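Local coordinates for PDZ domain protein (Parabacteroides distasonis, PDB 4L8N), which is of unknown function but binds magnesium and joins N- and C-terminal PDZ domains to a DUF4136 domain, an architecture that may serve peptide or protein recognition, at residues Ala43-Lys46 with Lys47-Ile51; Asn55-Val59 with Thr60-Val64; Asp138-Phe142 with Gly143-Thr147; Glu276-Arg279 with Val280-Leu284. All coordinates share one frame; numbering follows the deposited sequence.

Contact 1 of 4, residues Ala43-Lys46 with Lys47-Ile51; sequences AGIK and KYDVI
With CG placed anti to its own carbonyl carbon (chi1 -89°), Asp49 turns its carboxylate back over the backbone of Lys46, and OD2 comes within 3.0 Å of Lys46 N. The N-H of Lys46 points at that oxygen in an almost straight line, 176° at the hydrogen, yet it arrives from above the carboxylate plane, 64° out of it, rather than within it. A second, longer bond runs the other way: Asp49 N donates to Lys46 O at 3.3 Å and closes a type II beta turn, with Tyr48 supplying the positive phi. Side chain and main chain of one aspartate thus hold both the backbone N-H and the backbone carbonyl of Lys46. This turn is the link in the PDZ domain between helix 39-43, which ends at Gly44 in a Schellman motif, and strand 50-54. A water donates to Gly44 O and to Asp49 OD2, 2.8 Å from each of the two atoms, tying the helix end to the turn. Ile45 brings CG2 to 4.0 Å from Asp49 OD2, while its side chain packs on Val93 and Val95. The other carboxylate oxygen, OD1, accepts from Asn85 ND2, which helps to fix the group's rotation. Placing an alanine at Asp49 would probably leave the Lys46 N-H, the bridging water and the Asn85 amide each short of an acceptor. The amine of Lys47 is hydrogen-bonded to Val454 O.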
loop_
_atom_site.group_PDB
_atom_site.type_symbol
_atom_site.label_atom_id
_atom_site.label_comp_id
_atom_site.label_asym_id
_atom_site.label_seq_id
_atom_site.Cartn_x
_atom_site.Cartn_y
_atom_site.Cartn_z
ATOM N N ALA A 43 18.071 -12.782 -33.897
ATOM C CA ALA A 43 17.814 -14.231 -33.801
ATOM C C ALA A 43 16.410 -14.527 -33.248
ATOM O O ALA A 43 15.892 -15.635 -33.430
ATOM C CB ALA A 43 18.868 -14.900 -32.940
ATOM N N GLY A 44 15.793 -13.531 -32.612
ATOM C CA GLY A 44 14.435 -13.678 -32.130
ATOM C C GLY A 44 14.287 -13.925 -30.658
ATOM O O GLY A 44 13.206 -14.346 -30.232
ATOM N N ILE A 45 15.351 -13.646 -29.870
ATOM C CA ILE A 45 15.300 -13.730 -28.407
ATOM C C ILE A 45 14.434 -12.564 -27.934
ATOM O O ILE A 45 14.655 -11.432 -28.358
ATOM C CB ILE A 45 16.702 -13.741 -27.722
ATOM C CG1 ILE A 45 17.593 -14.887 -28.250
ATOM C CG2 ILE A 45 16.582 -13.792 -26.172
ATOM C CD1 ILE A 45 17.276 -16.307 -27.757
ATOM N N LYS A 46 13.434 -12.852 -27.104
ATOM C CA LYS A 46 12.478 -11.872 -26.567
ATOM C C LYS A 46 12.538 -11.834 -25.041
ATOM O O LYS A 46 12.958 -12.798 -24.414
ATOM C CB LYS A 46 11.033 -12.224 -27.016
ATOM C CG LYS A 46 10.852 -12.416 -28.532
ATOM C CD LYS A 46 10.679 -11.097 -29.307
ATOM C CE LYS A 46 10.654 -11.281 -30.813
ATOM N NZ LYS A 46 9.419 -11.974 -31.288
ATOM N N LYS A 47 12.133 -10.708 -24.449
ATOM C CA LYS A 47 12.038 -10.529 -23.005
ATOM C C LYS A 47 11.216 -11.646 -22.373
ATOM O O LYS A 47 10.186 -12.061 -22.940
ATOM C CB LYS A 47 11.333 -9.196 -22.694
ATOM C CG LYS A 47 12.215 -7.983 -22.492
ATOM C CD LYS A 47 11.289 -6.757 -22.253
ATOM C CE LYS A 47 11.854 -5.719 -21.327
ATOM N NZ LYS A 47 12.835 -4.837 -22.021
ATOM N N TYR A 48 11.670 -12.119 -21.198
ATOM C CA TYR A 48 11.034 -13.109 -20.313
ATOM C C TYR A 48 11.145 -14.526 -20.880
ATOM O O TYR A 48 10.606 -15.459 -20.288
ATOM C CB TYR A 48 9.583 -12.702 -19.893
ATOM C CG TYR A 48 9.528 -11.240 -19.462
ATOM C CD1 TYR A 48 10.419 -10.738 -18.509
ATOM C CD2 TYR A 48 8.691 -10.334 -20.107
ATOM C CE1 TYR A 48 10.466 -9.378 -18.204
ATOM C CE2 TYR A 48 8.709 -8.978 -19.791
ATOM C CZ TYR A 48 9.594 -8.503 -18.833
ATOM O OH TYR A 48 9.608 -7.162 -18.510
ATOM N N ASP A 49 11.974 -14.711 -21.928
ATOM C CA ASP A 49 12.309 -16.028 -22.458
ATOM C C ASP A 49 13.077 -16.773 -21.396
ATOM O O ASP A 49 13.842 -16.142 -20.644
ATOM C CB ASP A 49 13.173 -15.926 -23.743
ATOM C CG ASP A 49 12.422 -15.846 -25.056
ATOM O OD1 ASP A 49 11.177 -15.917 -25.030
ATOM O OD2 ASP A 49 13.086 -15.706 -26.117
ATOM N N VAL A 50 12.869 -18.109 -21.325
ATOM C CA VAL A 50 13.543 -18.992 -20.375
ATOM C C VAL A 50 14.572 -19.839 -21.117
ATOM O O VAL A 50 14.217 -20.580 -22.037
ATOM C CB VAL A 50 12.545 -19.868 -19.589
ATOM C CG1 VAL A 50 13.273 -20.887 -18.715
ATOM C CG2 VAL A 50 11.623 -19.008 -18.738
ATOM N N ILE A 51 15.849 -19.725 -20.718
ATOM C CA ILE A 51 16.909 -20.555 -21.293
ATOM C C ILE A 51 16.817 -21.939 -20.619
ATOM O O ILE A 51 17.089 -22.075 -19.418
ATOM C CB ILE A 51 18.320 -19.934 -21.179
ATOM C CG1 ILE A 51 18.388 -18.542 -21.860
ATOM C CG2 ILE A 51 19.386 -20.920 -21.723
ATOM C CD1 ILE A 51 19.692 -17.837 -21.700
HETATM O O HOH W 1 11.995 -16.261 -28.590
#

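Contact 2 of 4, residues Asn55-Val59 with Thr60-Val64; sequences NGVPV and TEVSV
From Pro58 to Glu61 the backbone reverses through Val59 and Thr60, both with helix-like phi and psi, and the bend is closed by a single weak bond from Glu61 N to Pro58 O, 3.2 Å long and bent to 132° at the hydrogen. Side chains add to it. Glu61, extended beyond CG (chi2 177°), reaches back and crosses the proline ring at a slant, its carboxylate against the ring methylenes: Glu61 OE1 is 3.5 Å from Pro58 CD, and Glu61 OE2 is 3.6 Å from Pro58 CG. This is contact of a charged group with aliphatic carbon, and because Glu61 also touches a crystal neighbour, its pose may owe something to the lattice. Thr60 keeps its hydroxyl near the same ring, with OG1 4.1 Å from Pro58 CB. Beyond the bend, Val62 returns toward Val57; their CG2 methyls meet at 4.0 Å and the two side chains cross at about a right angle, a small apolar contact. The Val59 side chain packs on Ile51 and Ile54 of strand 50-54. Asn55 and Gly56, both with positive phi, fit a type I' turn that joins strands 50-54 and 57-58 as a hairpin, and glycine suits the positive phi of its position. Strand 57-58 is the outermost of its antiparallel sheet within the chain, paired with strand 50-54, and the bend carries the chain off that border toward helix 67-71.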
loop_
_atom_site.group_PDB
_atom_site.type_symbol
_atom_site.label_atom_id
_atom_site.label_comp_id
_atom_site.label_asym_id
_atom_site.label_seq_id
_atom_site.Cartn_x
_atom_site.Cartn_y
_atom_site.Cartn_z
ATOM N N ASN A 55 23.671 -25.113 -25.699
ATOM C CA ASN A 55 24.411 -25.993 -26.618
ATOM C C ASN A 55 24.064 -27.493 -26.426
ATOM O O ASN A 55 24.922 -28.361 -26.610
ATOM C CB ASN A 55 25.934 -25.765 -26.493
ATOM C CG ASN A 55 26.415 -24.424 -26.982
ATOM O OD1 ASN A 55 26.025 -23.943 -28.053
ATOM N ND2 ASN A 55 27.323 -23.821 -26.228
ATOM N N GLY A 56 22.803 -27.759 -26.079
ATOM C CA GLY A 56 22.283 -29.102 -25.859
ATOM C C GLY A 56 22.250 -29.561 -24.417
ATOM O O GLY A 56 21.565 -30.548 -24.119
ATOM N N VAL A 57 22.987 -28.878 -23.507
ATOM C CA VAL A 57 22.994 -29.280 -22.088
ATOM C C VAL A 57 21.919 -28.496 -21.277
ATOM O O VAL A 57 21.959 -27.260 -21.237
ATOM C CB VAL A 57 24.396 -29.247 -21.389
ATOM C CG1 VAL A 57 25.190 -27.987 -21.711
ATOM C CG2 VAL A 57 24.290 -29.454 -19.875
ATOM N N PRO A 58 20.981 -29.217 -20.593
ATOM C CA PRO A 58 19.975 -28.535 -19.752
ATOM C C PRO A 58 20.627 -27.756 -18.605
ATOM O O PRO A 58 21.595 -28.229 -17.998
ATOM C CB PRO A 58 19.111 -29.688 -19.232
ATOM C CG PRO A 58 19.356 -30.808 -20.175
ATOM C CD PRO A 58 20.798 -30.679 -20.533
ATOM N N VAL A 59 20.106 -26.546 -18.332
ATOM C CA VAL A 59 20.648 -25.601 -17.346
ATOM C C VAL A 59 20.505 -26.116 -15.904
ATOM O O VAL A 59 21.184 -25.608 -15.005
ATOM C CB VAL A 59 20.054 -24.180 -17.508
ATOM C CG1 VAL A 59 20.368 -23.612 -18.889
ATOM C CG2 VAL A 59 18.551 -24.157 -17.228
ATOM N N THR A 60 19.641 -27.123 -15.698
ATOM C CA THR A 60 19.416 -27.740 -14.393
ATOM C C THR A 60 20.608 -28.663 -14.046
ATOM O O THR A 60 21.063 -28.676 -12.899
ATOM C CB THR A 60 18.064 -28.505 -14.365
ATOM O OG1 THR A 60 18.073 -29.577 -15.312
ATOM C CG2 THR A 60 16.863 -27.605 -14.611
ATOM N N GLU A 61 21.130 -29.394 -15.062
ATOM C CA GLU A 61 22.228 -30.371 -14.986
ATOM C C GLU A 61 23.632 -29.715 -14.907
ATOM O O GLU A 61 24.640 -30.390 -15.133
ATOM C CB GLU A 61 22.160 -31.303 -16.214
ATOM C CG GLU A 61 20.862 -32.093 -16.327
ATOM C CD GLU A 61 20.689 -32.983 -17.548
ATOM O OE1 GLU A 61 21.681 -33.226 -18.278
ATOM O OE2 GLU A 61 19.549 -33.461 -17.758
ATOM N N VAL A 62 23.692 -28.420 -14.562
ATOM C CA VAL A 62 24.915 -27.616 -14.475
ATOM C C VAL A 62 24.750 -26.579 -13.344
ATOM O O VAL A 62 23.633 -26.128 -13.091
ATOM C CB VAL A 62 25.176 -26.972 -15.871
ATOM C CG1 VAL A 62 25.674 -25.527 -15.793
ATOM C CG2 VAL A 62 26.109 -27.836 -16.714
ATOM N N SER A 63 25.858 -26.210 -12.672
ATOM C CA SER A 63 25.849 -25.229 -11.584
ATOM C C SER A 63 25.533 -23.805 -12.082
ATOM O O SER A 63 25.903 -23.433 -13.197
ATOM C CB SER A 63 27.189 -25.234 -10.850
ATOM O OG SER A 63 27.251 -24.244 -9.835
ATOM N N VAL A 64 24.878 -23.014 -11.218
ATOM C CA VAL A 64 24.481 -21.618 -11.437
ATOM C C VAL A 64 25.730 -20.723 -11.738
ATOM O O VAL A 64 25.669 -19.822 -12.587
ATOM C CB VAL A 64 23.679 -21.116 -10.198
ATOM C CG1 VAL A 64 23.504 -19.599 -10.188
ATOM C CG2 VAL A 64 22.318 -21.811 -10.101
#

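Contact 3 of 4, residues Asp138-Phe142 with Gly143-Thr147; sequences DGVDF and GNFKT
Asp141 supplies two acceptors to the turn that follows it. Its carboxylate OD1 takes the N-H of Gly143 at 3.0 Å, on the anti side of the oxygen and 30° out of the carboxylate plane; a chi1 of -157°, with CG opposite the backbone N, swings the group beside its own carbonyl and onto that N-H, giving an Asx turn. Its carbonyl O accepts from Asn144 N at 3.1 Å, and the donor sits above the carbonyl plane rather than on a lone pair. One residue on, Phe142 O repeats the pattern with Phe145 N at 3.3 Å, again met from above the plane. These i to i+3 bonds are those of the short 3-10 turn by which the DUF4136 domain passes from strand 123-135 to strand 147-150. A water also donates to Phe142 O and to Phe145 O, 2.7 Å from the latter, so Phe142 O has two donors. Two other carbonyls have partners outside the turn: Val140 O accepts from Asn23 ND2, in the PDZ domain, and Asn144 O from Lys252 NZ. Val140 CG2 lies 3.6 Å from Asn144 OD1 and 4.1 Å from Phe145 CE2, its side chain running across that of Phe145 nearly at right angles. Phe142 O lies at the edge of the Phe145 ring, near its plane, 3.6 Å from CD2. The ring of Phe142 meets that of Tyr289, while Val140, Phe142 and Phe145 all rest on Leu259 of strand 258-268.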
loop_
_atom_site.group_PDB
_atom_site.type_symbol
_atom_site.label_atom_id
_atom_site.label_comp_id
_atom_site.label_asym_id
_atom_site.label_seq_id
_atom_site.Cartn_x
_atom_site.Cartn_y
_atom_site.Cartn_z
ATOM N N ASP A 138 0.938 -21.792 -4.914
ATOM C CA ASP A 138 1.183 -23.059 -5.626
ATOM C C ASP A 138 2.258 -22.805 -6.678
ATOM O O ASP A 138 2.208 -21.788 -7.375
ATOM C CB ASP A 138 -0.108 -23.609 -6.262
ATOM C CG ASP A 138 -1.257 -23.813 -5.288
ATOM O OD1 ASP A 138 -0.989 -24.080 -4.091
ATOM O OD2 ASP A 138 -2.424 -23.712 -5.718
ATOM N N GLY A 139 3.224 -23.711 -6.762
ATOM C CA GLY A 139 4.361 -23.597 -7.672
ATOM C C GLY A 139 4.106 -24.020 -9.106
ATOM O O GLY A 139 5.006 -24.577 -9.750
ATOM N N VAL A 140 2.895 -23.714 -9.629
ATOM C CA VAL A 140 2.484 -24.047 -10.979
ATOM C C VAL A 140 3.190 -23.159 -12.002
ATOM O O VAL A 140 3.240 -21.941 -11.842
ATOM C CB VAL A 140 0.946 -24.018 -11.136
ATOM C CG1 VAL A 140 0.367 -22.609 -11.058
ATOM C CG2 VAL A 140 0.512 -24.722 -12.415
ATOM N N ASP A 141 3.715 -23.775 -13.073
ATOM C CA ASP A 141 4.331 -23.047 -14.168
ATOM C C ASP A 141 3.243 -22.323 -14.997
ATOM O O ASP A 141 2.300 -22.955 -15.481
ATOM C CB ASP A 141 5.184 -23.964 -15.054
ATOM C CG ASP A 141 6.234 -23.159 -15.795
ATOM O OD1 ASP A 141 5.907 -22.590 -16.863
ATOM O OD2 ASP A 141 7.337 -22.980 -15.244
ATOM N N PHE A 142 3.379 -20.989 -15.136
ATOM C CA PHE A 142 2.456 -20.130 -15.893
ATOM C C PHE A 142 2.428 -20.498 -17.386
ATOM O O PHE A 142 1.460 -20.176 -18.066
ATOM C CB PHE A 142 2.785 -18.628 -15.700
ATOM C CG PHE A 142 2.460 -18.061 -14.333
ATOM C CD1 PHE A 142 1.541 -18.694 -13.490
ATOM C CD2 PHE A 142 3.025 -16.865 -13.907
ATOM C CE1 PHE A 142 1.235 -18.162 -12.234
ATOM C CE2 PHE A 142 2.700 -16.329 -12.655
ATOM C CZ PHE A 142 1.807 -16.987 -11.830
ATOM N N GLY A 143 3.450 -21.203 -17.860
ATOM C CA GLY A 143 3.517 -21.700 -19.232
ATOM C C GLY A 143 2.471 -22.764 -19.557
ATOM O O GLY A 143 2.275 -23.086 -20.727
ATOM N N ASN A 144 1.767 -23.312 -18.530
ATOM C CA ASN A 144 0.714 -24.312 -18.725
ATOM C C ASN A 144 -0.573 -23.681 -19.266
ATOM O O ASN A 144 -1.461 -24.406 -19.707
ATOM C CB ASN A 144 0.391 -25.048 -17.415
ATOM C CG ASN A 144 1.511 -25.846 -16.773
ATOM O OD1 ASN A 144 1.498 -26.077 -15.562
ATOM N ND2 ASN A 144 2.482 -26.318 -17.543
ATOM N N PHE A 145 -0.685 -22.346 -19.210
ATOM C CA PHE A 145 -1.873 -21.602 -19.608
ATOM C C PHE A 145 -1.575 -20.831 -20.885
ATOM O O PHE A 145 -0.764 -19.913 -20.879
ATOM C CB PHE A 145 -2.298 -20.689 -18.439
ATOM C CG PHE A 145 -2.385 -21.445 -17.127
ATOM C CD1 PHE A 145 -3.518 -22.187 -16.805
ATOM C CD2 PHE A 145 -1.312 -21.462 -16.241
ATOM C CE1 PHE A 145 -3.586 -22.911 -15.609
ATOM C CE2 PHE A 145 -1.368 -22.214 -15.057
ATOM C CZ PHE A 145 -2.508 -22.929 -14.749
ATOM N N LYS A 146 -2.202 -21.229 -21.990
ATOM C CA LYS A 146 -1.904 -20.655 -23.298
ATOM C C LYS A 146 -3.017 -19.748 -23.877
ATOM O O LYS A 146 -2.739 -18.958 -24.788
ATOM C CB LYS A 146 -1.589 -21.796 -24.290
ATOM C CG LYS A 146 -0.405 -22.717 -23.889
ATOM C CD LYS A 146 0.997 -22.064 -24.064
ATOM C CE LYS A 146 2.133 -23.069 -23.999
ATOM N NZ LYS A 146 3.472 -22.433 -24.182
ATOM N N THR A 147 -4.254 -19.861 -23.374
ATOM C CA THR A 147 -5.398 -19.125 -23.915
ATOM C C THR A 147 -6.166 -18.358 -22.839
ATOM O O THR A 147 -6.204 -18.750 -21.659
ATOM C CB THR A 147 -6.380 -20.060 -24.709
ATOM O OG1 THR A 147 -7.093 -20.928 -23.826
ATOM C CG2 THR A 147 -5.686 -20.880 -25.790
HETATM O O HOH W 2 0.370 -18.135 -19.124
#

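Contact 4 of 4, residues Glu276-Arg279 with Val280-Leu284; sequences EYAR and VHVPL
Tyr277 and His281 stack their rings in an offset pair, centroids 3.9 Å apart and planes at 13°. With CG opposite its backbone N (chi1 -171°), Tyr277 sets its ring against one face of the imidazole, whose ND1 lies over the tyrosine ring centre. The same ND1 donates to Tyr277 O at 2.8 Å, with that oxygen within 4° of the imidazole plane; His281 N donates to it as well, at 3.0 Å, so one carbonyl is gripped twice. Val280 CG1 lies against the opposite face, toward the rim. Helix 274-285, in the DUF4136 region, is tight where it packs on strands 240-250 and 123-135: Ala278 O holds Val282 N at 2.7 Å, Ala278 CB meets Val282 CG2 at 4.2 Å, and both side chains pack on Phe244. Pro283, lacking an N-H, puts CD 3.4 Å from Arg279 O where the helix kinks, and packs on Glu171 and on Phe218 of the second subunit. The outer side is looser: Glu276 and Arg279 are exposed, Arg279 resting on Val163 and touching a crystal neighbour, Glu276 with a weak, long ion pair to Arg273. A phenylalanine in place of His281 would probably leave Tyr277 O one donor short and Arg215 of the second subunit without its acceptor. With ND1 donating and NE2 accepting, the imidazole is probably the neutral ND1-H tautomer, which helix carbonyl and subunit interface would together favour.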
loop_
_atom_site.group_PDB
_atom_site.type_symbol
_atom_site.label_atom_id
_atom_site.label_comp_id
_atom_site.label_asym_id
_atom_site.label_seq_id
_atom_site.Cartn_x
_atom_site.Cartn_y
_atom_site.Cartn_z
ATOM N N GLU A 276 -7.774 6.328 -19.479
ATOM C CA GLU A 276 -6.459 6.923 -19.707
ATOM C C GLU A 276 -5.434 6.255 -18.804
ATOM O O GLU A 276 -4.363 5.879 -19.281
ATOM C CB GLU A 276 -6.488 8.445 -19.498
ATOM C CG GLU A 276 -7.094 9.184 -20.685
ATOM C CD GLU A 276 -7.311 10.681 -20.558
ATOM O OE1 GLU A 276 -6.528 11.354 -19.846
ATOM O OE2 GLU A 276 -8.239 11.192 -21.225
ATOM N N TYR A 277 -5.802 6.026 -17.533
ATOM C CA TYR A 277 -4.967 5.355 -16.542
ATOM C C TYR A 277 -4.594 3.937 -17.033
ATOM O O TYR A 277 -3.408 3.606 -17.023
ATOM C CB TYR A 277 -5.659 5.307 -15.144
ATOM C CG TYR A 277 -4.699 4.800 -14.087
ATOM C CD1 TYR A 277 -3.838 5.669 -13.430
ATOM C CD2 TYR A 277 -4.564 3.434 -13.836
ATOM C CE1 TYR A 277 -2.878 5.199 -12.538
ATOM C CE2 TYR A 277 -3.601 2.953 -12.950
ATOM C CZ TYR A 277 -2.743 3.840 -12.325
ATOM O OH TYR A 277 -1.758 3.385 -11.488
ATOM N N ALA A 278 -5.606 3.115 -17.445
ATOM C CA ALA A 278 -5.432 1.739 -17.961
ATOM C C ALA A 278 -4.491 1.717 -19.190
ATOM O O ALA A 278 -3.544 0.920 -19.215
ATOM C CB ALA A 278 -6.784 1.113 -18.323
ATOM N N ARG A 279 -4.718 2.630 -20.172
ATOM C CA ARG A 279 -3.900 2.752 -21.382
ATOM C C ARG A 279 -2.412 2.891 -21.060
ATOM O O ARG A 279 -1.602 2.245 -21.720
ATOM C CB ARG A 279 -4.341 3.957 -22.238
ATOM C CG ARG A 279 -5.599 3.718 -23.030
ATOM C CD ARG A 279 -5.705 4.712 -24.164
ATOM N NE ARG A 279 -7.048 4.714 -24.758
ATOM C CZ ARG A 279 -7.446 3.894 -25.727
ATOM N NH1 ARG A 279 -6.608 2.987 -26.228
ATOM N NH2 ARG A 279 -8.680 3.975 -26.206
ATOM N N VAL A 280 -2.063 3.712 -20.041
ATOM C CA VAL A 280 -0.682 3.975 -19.627
ATOM C C VAL A 280 -0.106 2.812 -18.812
ATOM O O VAL A 280 1.000 2.372 -19.093
ATOM C CB VAL A 280 -0.575 5.323 -18.844
ATOM C CG1 VAL A 280 0.831 5.583 -18.304
ATOM C CG2 VAL A 280 -1.023 6.493 -19.701
ATOM N N HIS A 281 -0.843 2.326 -17.807
ATOM C CA HIS A 281 -0.363 1.359 -16.812
ATOM C C HIS A 281 -0.578 -0.109 -17.127
ATOM O O HIS A 281 0.265 -0.891 -16.688
ATOM C CB HIS A 281 -0.926 1.708 -15.449
ATOM C CG HIS A 281 -0.474 3.068 -15.017
ATOM N ND1 HIS A 281 -1.179 4.209 -15.371
ATOM C CD2 HIS A 281 0.639 3.437 -14.329
ATOM C CE1 HIS A 281 -0.504 5.229 -14.847
ATOM N NE2 HIS A 281 0.588 4.817 -14.200
ATOM N N VAL A 282 -1.610 -0.508 -17.916
ATOM C CA VAL A 282 -1.751 -1.927 -18.309
ATOM C C VAL A 282 -0.374 -2.461 -18.853
ATOM O O VAL A 282 0.075 -3.513 -18.366
ATOM C CB VAL A 282 -2.908 -2.196 -19.330
ATOM C CG1 VAL A 282 -2.695 -3.496 -20.117
ATOM C CG2 VAL A 282 -4.265 -2.203 -18.636
ATOM N N PRO A 283 0.318 -1.756 -19.806
ATOM C CA PRO A 283 1.616 -2.277 -20.301
ATOM C C PRO A 283 2.717 -2.344 -19.223
ATOM O O PRO A 283 3.550 -3.244 -19.269
ATOM C CB PRO A 283 2.001 -1.298 -21.425
ATOM C CG PRO A 283 0.758 -0.557 -21.762
ATOM C CD PRO A 283 -0.050 -0.506 -20.515
ATOM N N LEU A 284 2.728 -1.414 -18.263
ATOM C CA LEU A 284 3.719 -1.438 -17.173
ATOM C C LEU A 284 3.401 -2.574 -16.173
ATOM O O LEU A 284 4.300 -3.320 -15.786
ATOM C CB LEU A 284 3.792 -0.084 -16.437
ATOM C CG LEU A 284 4.207 1.141 -17.234
ATOM C CD1 LEU A 284 3.915 2.397 -16.439
ATOM C CD2 LEU A 284 5.695 1.083 -17.659
#

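How the contacts relate
The four contacts follow one another in series along the chain. Contacts 1 and 2 belong to the N-terminal PDZ domain, their centres 17 Å apart, and they touch: Val59 CG2 packs 3.4 Å from Ile51 O, where strands 50-54 and 57-58 lie side by side in one antiparallel sheet. Contacts 3 and 4 fall in the DUF4136 region, 24 Å apart between centres, one in a loop ahead of strand 147-150 and the other on helix 274-285. Contact 1 comes within about 7 Å, nearest atoms, of both, consistent with a place close to where the PDZ and DUF4136 parts meet, whereas contact 2 lies about 38 Å from contact 4 between centres. Contact 4 alone meets the second subunit.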